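Local coordinates for ribulose bisphosphate carboxylase (Pyrococcus horikoshii, PDB 2D69), which probably adds carbon dioxide and water to ribulose 1,5-bisphosphate, giving two molecules of 3-phosphoglycerate in an archaeal pathway of AMP degradation, at residues T157-K162 against Y175-G180; E168-I173 against E200-K205. All coordinates share one frame; numbering follows the deposited sequence.

Contact 1. Residues T157-K162 against Y175-G180; sequences TVPKPK and YELWSG. With SO4 (sulfate ion), chain E.
Thr-157 turns its methyl CG2 anti to the backbone N (its OG1 has chi1 -73°), while Leu-177 sets CG beside its own backbone N (chi1 -67°); with both CB atoms directed at the opposite segment, the methyl meets the fork of the leucine. CG2 of Thr-157 lies 3.8 Å from CD2 of Leu-177 and 4.0 Å from CD1, so it sits almost evenly between the two branches, and the side chains cross at about a right angle. Threonine suits this place because it offers a methyl to the helix while its hydroxyl OG1 is hydrogen-bonded close by in the chain. Pro-159 adds a looser touch: its ring carbon CG stands 4.3 Å from CD1 of Leu-177, so the leucine spans two residues that flank Val-158, whose CB points away from the helix. The contact is small, buried and wholly apolar.

Within segment 175-180, Ser-179 OG bonds back to Tyr-175 O at 2.6 Å, on the opposite face of the carbonyl plane from Ser-179 N, so that one oxygen takes two donors. The hydroxyl also lies over the centre of the Tyr-175 ring, 3.4 Å above its plane.

Lys-160, the predicted proton acceptor, takes no part in the leucine contact; its chain, bent at chi2, chi3 and chi4, carries NZ to a sulfate probably from the crystallisation liquor. O1 is the sulfate atom closest to NZ, at 2.6 Å, and O3 accepts a weak hydrogen bond at 3.1 Å. Gly-350, Gln-370 and Gly-373, predicted substrate binders, also hold this ion, consistent with a site for a substrate phosphate.

Strand 154-157 is the first of the TIM barrel, and this contact packs the helix that follows against its end. Leu-177 also rests on Leu-185 of strand 184-186 and on Pro-382 of helix 382-398.

Contact 2. Residues E168-I173 against E200-K205; sequences EEYAEI and EERVRK. With SO4 (sulfate ion), chain I.
Ala-171 and Lys-205 have the nearest pair of CA atoms across the two segments, 6.9 Å apart, and the small methyl of alanine is what admits the lysine chain. CB of Ala-171 lies 3.8 Å from both CG and CE of Lys-205, because the lysine starts anti to its backbone N and then bends once (chi2 64°), laying its aliphatic part along the methyl.

Deeper in, CD of Arg-202 approaches CD2 of Tyr-170 obliquely at 4.0 Å, the ring and guanidinium planes being 73° apart. Their polar ends converge on Asp-187, by a hydrogen bond from Tyr-170 OH and a salt bridge from Arg-202 NH2; Arg-202 NH1 also bonds Thr-192 O. These partners probably offset the cost of burying a guanidinium and a phenol.

Toward solvent the contact is looser. Exposed Glu-168 bends back at chi2, yet its OE2 reaches Lys-205 NZ only as a long salt bridge of 4.0 Å, whereas a sulfate O3, probably from the crystallisation liquor, accepts a hydrogen bond from NZ at 2.7 Å.

Helices 167-179 and 199-217 are successive outer helices of the barrel, roughly parallel here (35°), with strand 184-186 between them in sequence.

In the fold
Contact 1 and contact 2 lie about 12 Å apart, centre to centre, on one side of the catalytic TIM barrel, and helix 167-179 serves both. Along the chain their segments alternate: 157-162, 168-173, 175-180, then 200-205. The helix presents Leu-177 to the end of its preceding strand, 154-157, while residues along its length, from Ala-171 to Trp-178, meet helix 199-217, as expected of consecutive beta-alpha units. The two contacts also touch directly, CD of Pro-159 lying 3.7 Å from Tyr-170 OH. This joins the loop carrying Lys-160, predicted proton acceptor, and Lys-162, predicted substrate binder, to the packing between helices 167-179 and 199-217, and both contacts reach the second subunit.

Contact 1. Residues T157-K162 against Y175-G180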
loop_
_atom_site.group_PDB
_atom_site.type_symbol
_atom_site.label_atom_id
_atom_site.label_comp_id
_atom_site.label_asym_id
_atom_site.label_seq_id
_atom_site.Cartn_x
_atom_site.Cartn_y
_atom_site.Cartn_z
ATOM N N THR A 157 -33.860 -11.077 22.149
ATOM C CA THR A 157 -33.752 -12.384 22.765
ATOM C C THR A 157 -32.375 -13.047 22.579
ATOM O O THR A 157 -31.886 -13.180 21.465
ATOM C CB THR A 157 -34.828 -13.270 22.218
ATOM O OG1 THR A 157 -36.088 -12.855 22.773
ATOM C CG2 THR A 157 -34.712 -14.669 22.766
ATOM N N VAL A 158 -31.775 -13.469 23.687
ATOM C CA VAL A 158 -30.619 -14.376 23.668
ATOM C C VAL A 158 -31.156 -15.806 23.695
ATOM O O VAL A 158 -31.920 -16.146 24.583
ATOM C CB VAL A 158 -29.773 -14.251 24.942
ATOM C CG1 VAL A 158 -28.502 -15.125 24.830
ATOM C CG2 VAL A 158 -29.432 -12.792 25.230
ATOM N N PRO A 159 -30.787 -16.660 22.745
ATOM C CA PRO A 159 -31.258 -18.039 22.808
ATOM C C PRO A 159 -30.785 -18.753 24.085
ATOM O O PRO A 159 -29.822 -18.346 24.745
ATOM C CB PRO A 159 -30.672 -18.677 21.546
ATOM C CG PRO A 159 -30.445 -17.548 20.622
ATOM C CD PRO A 159 -29.998 -16.414 21.524
ATOM N N LYS A 160 -31.564 -19.765 24.446
ATOM C CA LYS A 160 -31.321 -20.669 25.573
ATOM C C LYS A 160 -31.230 -22.099 25.027
ATOM O O LYS A 160 -32.099 -22.483 24.238
ATOM C CB LYS A 160 -32.506 -20.616 26.554
ATOM C CG LYS A 160 -32.630 -19.307 27.364
ATOM C CD LYS A 160 -31.393 -18.991 28.196
ATOM C CE LYS A 160 -31.117 -17.467 28.334
ATOM N NZ LYS A 160 -32.000 -16.917 29.446
ATOM N N PRO A 161 -30.211 -22.887 25.391
ATOM C CA PRO A 161 -29.089 -22.476 26.242
ATOM C C PRO A 161 -28.204 -21.474 25.520
ATOM O O PRO A 161 -28.362 -21.248 24.315
ATOM C CB PRO A 161 -28.330 -23.768 26.466
ATOM C CG PRO A 161 -28.656 -24.613 25.276
ATOM C CD PRO A 161 -30.078 -24.285 24.954
ATOM N N LYS A 162 -27.317 -20.851 26.270
ATOM C CA LYS A 162 -26.546 -19.731 25.759
ATOM C C LYS A 162 -25.284 -20.131 24.960
ATOM O O LYS A 162 -24.840 -19.375 24.080
ATOM C CB LYS A 162 -26.283 -18.745 26.898
ATOM C CG LYS A 162 -25.342 -19.188 27.985
ATOM C CD LYS A 162 -25.818 -18.598 29.337
ATOM C CE LYS A 162 -24.695 -18.390 30.330
ATOM N NZ LYS A 162 -24.123 -17.004 30.272
ATOM N N TYR A 175 -34.392 -17.831 13.052
ATOM C CA TYR A 175 -35.559 -17.713 12.130
ATOM C C TYR A 175 -36.853 -17.674 12.920
ATOM O O TYR A 175 -37.743 -16.890 12.608
ATOM C CB TYR A 175 -35.607 -18.884 11.168
ATOM C CG TYR A 175 -36.699 -18.771 10.157
ATOM C CD1 TYR A 175 -37.894 -19.420 10.343
ATOM C CD2 TYR A 175 -36.575 -17.916 9.069
ATOM C CE1 TYR A 175 -38.904 -19.343 9.401
ATOM C CE2 TYR A 175 -37.589 -17.778 8.148
ATOM C CZ TYR A 175 -38.751 -18.499 8.325
ATOM O OH TYR A 175 -39.781 -18.380 7.449
ATOM N N GLU A 176 -36.957 -18.555 13.906
ATOM C CA GLU A 176 -38.116 -18.600 14.770
ATOM C C GLU A 176 -38.347 -17.303 15.533
ATOM O O GLU A 176 -39.458 -16.768 15.557
ATOM C CB GLU A 176 -38.011 -19.781 15.783
ATOM C CG GLU A 176 -38.094 -21.186 15.191
ATOM C CD GLU A 176 -39.329 -21.401 14.324
ATOM O OE1 GLU A 176 -39.195 -21.655 13.106
ATOM O OE2 GLU A 176 -40.436 -21.343 14.887
ATOM N N LEU A 177 -37.288 -16.793 16.132
ATOM C CA LEU A 177 -37.398 -15.634 17.021
ATOM C C LEU A 177 -37.761 -14.381 16.287
ATOM O O LEU A 177 -38.705 -13.668 16.678
ATOM C CB LEU A 177 -36.093 -15.416 17.760
ATOM C CG LEU A 177 -35.753 -16.513 18.758
ATOM C CD1 LEU A 177 -34.330 -16.425 19.195
ATOM C CD2 LEU A 177 -36.618 -16.387 19.957
ATOM N N TRP A 178 -37.027 -14.136 15.205
ATOM C CA TRP A 178 -37.284 -13.012 14.297
ATOM C C TRP A 178 -38.674 -13.120 13.655
ATOM O O TRP A 178 -39.436 -12.161 13.703
ATOM C CB TRP A 178 -36.198 -12.939 13.192
ATOM C CG TRP A 178 -34.875 -12.281 13.560
ATOM C CD1 TRP A 178 -34.683 -11.255 14.419
ATOM C CD2 TRP A 178 -33.583 -12.618 13.051
ATOM N NE1 TRP A 178 -33.360 -10.891 14.438
ATOM C CE2 TRP A 178 -32.665 -11.705 13.596
ATOM C CE3 TRP A 178 -33.116 -13.551 12.117
ATOM C CZ2 TRP A 178 -31.320 -11.750 13.306
ATOM C CZ3 TRP A 178 -31.815 -13.610 11.858
ATOM C CH2 TRP A 178 -30.905 -12.717 12.454
ATOM N N SER A 179 -39.006 -14.272 13.063
ATOM C CA SER A 179 -40.319 -14.484 12.428
ATOM C C SER A 179 -41.528 -14.272 13.361
ATOM O O SER A 179 -42.593 -13.830 12.930
ATOM C CB SER A 179 -40.422 -15.887 11.775
ATOM O OG SER A 179 -39.447 -16.066 10.768
ATOM N N GLY A 180 -41.366 -14.588 14.628
ATOM C CA GLY A 180 -42.444 -14.428 15.578
ATOM C C GLY A 180 -42.595 -13.011 16.090
ATOM O O GLY A 180 -43.573 -12.711 16.772
HETATM S S SO4 E . -33.423 -14.109 30.924
HETATM O O1 SO4 E . -33.734 -15.528 30.884
HETATM O O2 SO4 E . -33.514 -13.607 32.274
HETATM O O3 SO4 E . -32.051 -13.971 30.473
HETATM O O4 SO4 E . -34.292 -13.382 30.016
#

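Contact 2. Residues E168-I173 against E200-K205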
loop_
_atom_site.group_PDB
_atom_site.type_symbol
_atom_site.label_atom_id
_atom_site.label_comp_id
_atom_site.label_asym_id
_atom_site.label_seq_id
_atom_site.Cartn_x
_atom_site.Cartn_y
_atom_site.Cartn_z
ATOM N N GLU A 168 -25.819 -23.863 11.881
ATOM C CA GLU A 168 -27.123 -24.260 11.351
ATOM C C GLU A 168 -28.227 -24.221 12.415
ATOM O O GLU A 168 -29.331 -23.797 12.162
ATOM C CB GLU A 168 -27.052 -25.678 10.769
ATOM C CG GLU A 168 -28.315 -26.107 10.030
ATOM C CD GLU A 168 -28.771 -25.076 8.987
ATOM O OE1 GLU A 168 -29.992 -24.818 8.857
ATOM O OE2 GLU A 168 -27.901 -24.491 8.300
ATOM N N GLU A 169 -27.902 -24.663 13.623
ATOM C CA GLU A 169 -28.900 -24.740 14.687
ATOM C C GLU A 169 -29.219 -23.304 15.104
ATOM O O GLU A 169 -30.353 -22.969 15.410
ATOM C CB GLU A 169 -28.375 -25.539 15.874
ATOM C CG GLU A 169 -28.136 -27.036 15.672
ATOM C CD GLU A 169 -27.206 -27.657 16.738
ATOM O OE1 GLU A 169 -26.355 -26.970 17.328
ATOM O OE2 GLU A 169 -27.313 -28.858 17.017
ATOM N N TYR A 170 -28.202 -22.432 15.094
ATOM C CA TYR A 170 -28.408 -21.051 15.492
ATOM C C TYR A 170 -29.282 -20.349 14.449
ATOM O O TYR A 170 -30.163 -19.594 14.808
ATOM C CB TYR A 170 -27.090 -20.317 15.636
ATOM C CG TYR A 170 -27.044 -19.222 16.656
ATOM C CD1 TYR A 170 -27.170 -19.519 18.005
ATOM C CD2 TYR A 170 -26.830 -17.885 16.294
ATOM C CE1 TYR A 170 -27.106 -18.542 18.980
ATOM C CE2 TYR A 170 -26.731 -16.878 17.305
ATOM C CZ TYR A 170 -26.879 -17.236 18.642
ATOM O OH TYR A 170 -26.762 -16.325 19.698
ATOM N N ALA A 171 -29.062 -20.656 13.172
ATOM C CA ALA A 171 -29.896 -20.122 12.089
ATOM C C ALA A 171 -31.352 -20.473 12.279
ATOM O O ALA A 171 -32.238 -19.673 11.951
ATOM C CB ALA A 171 -29.409 -20.620 10.736
ATOM N N GLU A 172 -31.612 -21.666 12.787
ATOM C CA GLU A 172 -33.008 -22.147 12.920
ATOM C C GLU A 172 -33.708 -21.471 14.083
ATOM O O GLU A 172 -34.858 -21.084 13.987
ATOM C CB GLU A 172 -33.077 -23.685 13.054
ATOM C CG GLU A 172 -32.606 -24.380 11.778
ATOM C CD GLU A 172 -32.522 -25.924 11.856
ATOM O OE1 GLU A 172 -32.329 -26.524 12.962
ATOM O OE2 GLU A 172 -32.620 -26.533 10.772
ATOM N N ILE A 173 -33.020 -21.348 15.200
ATOM C CA ILE A 173 -33.619 -20.628 16.293
ATOM C C ILE A 173 -33.814 -19.162 15.953
ATOM O O ILE A 173 -34.883 -18.606 16.239
ATOM C CB ILE A 173 -32.900 -20.898 17.629
ATOM C CG1 ILE A 173 -33.648 -20.222 18.765
ATOM C CG2 ILE A 173 -31.447 -20.516 17.608
ATOM C CD1 ILE A 173 -35.048 -20.786 18.946
ATOM N N GLU A 200 -17.039 -16.005 11.352
ATOM C CA GLU A 200 -17.341 -15.623 9.940
ATOM C C GLU A 200 -18.382 -16.467 9.244
ATOM O O GLU A 200 -19.137 -16.009 8.283
ATOM C CB GLU A 200 -16.058 -15.531 9.090
ATOM C CG GLU A 200 -16.358 -14.732 7.779
ATOM C CD GLU A 200 -15.122 -14.251 7.026
ATOM O OE1 GLU A 200 -15.294 -13.430 6.084
ATOM O OE2 GLU A 200 -13.997 -14.696 7.370
ATOM N N GLU A 201 -18.441 -17.727 9.653
ATOM C CA GLU A 201 -19.486 -18.640 9.155
ATOM C C GLU A 201 -20.843 -18.230 9.720
ATOM O O GLU A 201 -21.824 -18.201 9.015
ATOM C CB GLU A 201 -19.144 -20.085 9.501
ATOM C CG GLU A 201 -17.894 -20.602 8.787
ATOM C CD GLU A 201 -17.481 -22.024 9.205
ATOM O OE1 GLU A 201 -16.278 -22.348 8.943
ATOM O OE2 GLU A 201 -18.342 -22.801 9.764
ATOM N N ARG A 202 -20.879 -17.849 10.990
ATOM C CA ARG A 202 -22.109 -17.347 11.590
ATOM C C ARG A 202 -22.595 -16.058 10.899
ATOM O O ARG A 202 -23.776 -15.983 10.515
ATOM C CB ARG A 202 -21.916 -17.085 13.070
ATOM C CG ARG A 202 -23.224 -16.863 13.794
ATOM C CD ARG A 202 -23.074 -17.038 15.270
ATOM N NE ARG A 202 -22.526 -15.881 15.974
ATOM C CZ ARG A 202 -21.336 -15.875 16.569
ATOM N NH1 ARG A 202 -20.510 -16.907 16.441
ATOM N NH2 ARG A 202 -21.003 -14.841 17.307
ATOM N N VAL A 203 -21.706 -15.082 10.655
ATOM C CA VAL A 203 -22.162 -13.877 9.931
ATOM C C VAL A 203 -22.705 -14.164 8.563
ATOM O O VAL A 203 -23.755 -13.646 8.171
ATOM C CB VAL A 203 -21.151 -12.665 9.846
ATOM C CG1 VAL A 203 -20.207 -12.611 10.994
ATOM C CG2 VAL A 203 -20.409 -12.615 8.566
ATOM N N ARG A 204 -22.007 -14.958 7.779
ATOM C CA ARG A 204 -22.538 -15.293 6.443
ATOM C C ARG A 204 -23.914 -15.880 6.529
ATOM O O ARG A 204 -24.836 -15.494 5.759
ATOM C CB ARG A 204 -21.621 -16.252 5.733
ATOM C CG ARG A 204 -20.283 -15.624 5.368
ATOM C CD ARG A 204 -19.348 -16.654 4.778
ATOM N NE ARG A 204 -17.982 -16.238 4.664
ATOM C CZ ARG A 204 -16.930 -17.014 4.953
ATOM N NH1 ARG A 204 -17.059 -18.256 5.476
ATOM N NH2 ARG A 204 -15.724 -16.508 4.766
ATOM N N LYS A 205 -24.112 -16.828 7.439
ATOM C CA LYS A 205 -25.425 -17.489 7.475
ATOM C C LYS A 205 -26.530 -16.630 8.053
ATOM O O LYS A 205 -27.596 -16.529 7.483
ATOM C CB LYS A 205 -25.343 -18.825 8.223
ATOM C CG LYS A 205 -26.622 -19.655 8.326
ATOM C CD LYS A 205 -27.119 -20.130 6.970
ATOM C CE LYS A 205 -28.368 -20.977 7.143
ATOM N NZ LYS A 205 -28.865 -21.545 5.812
HETATM S S SO4 I . -31.833 -18.831 4.779
HETATM O O1 SO4 I . -32.547 -19.344 3.616
HETATM O O2 SO4 I . -32.753 -18.760 5.914
HETATM O O3 SO4 I . -30.697 -19.702 5.074
HETATM O O4 SO4 I . -31.343 -17.495 4.468
#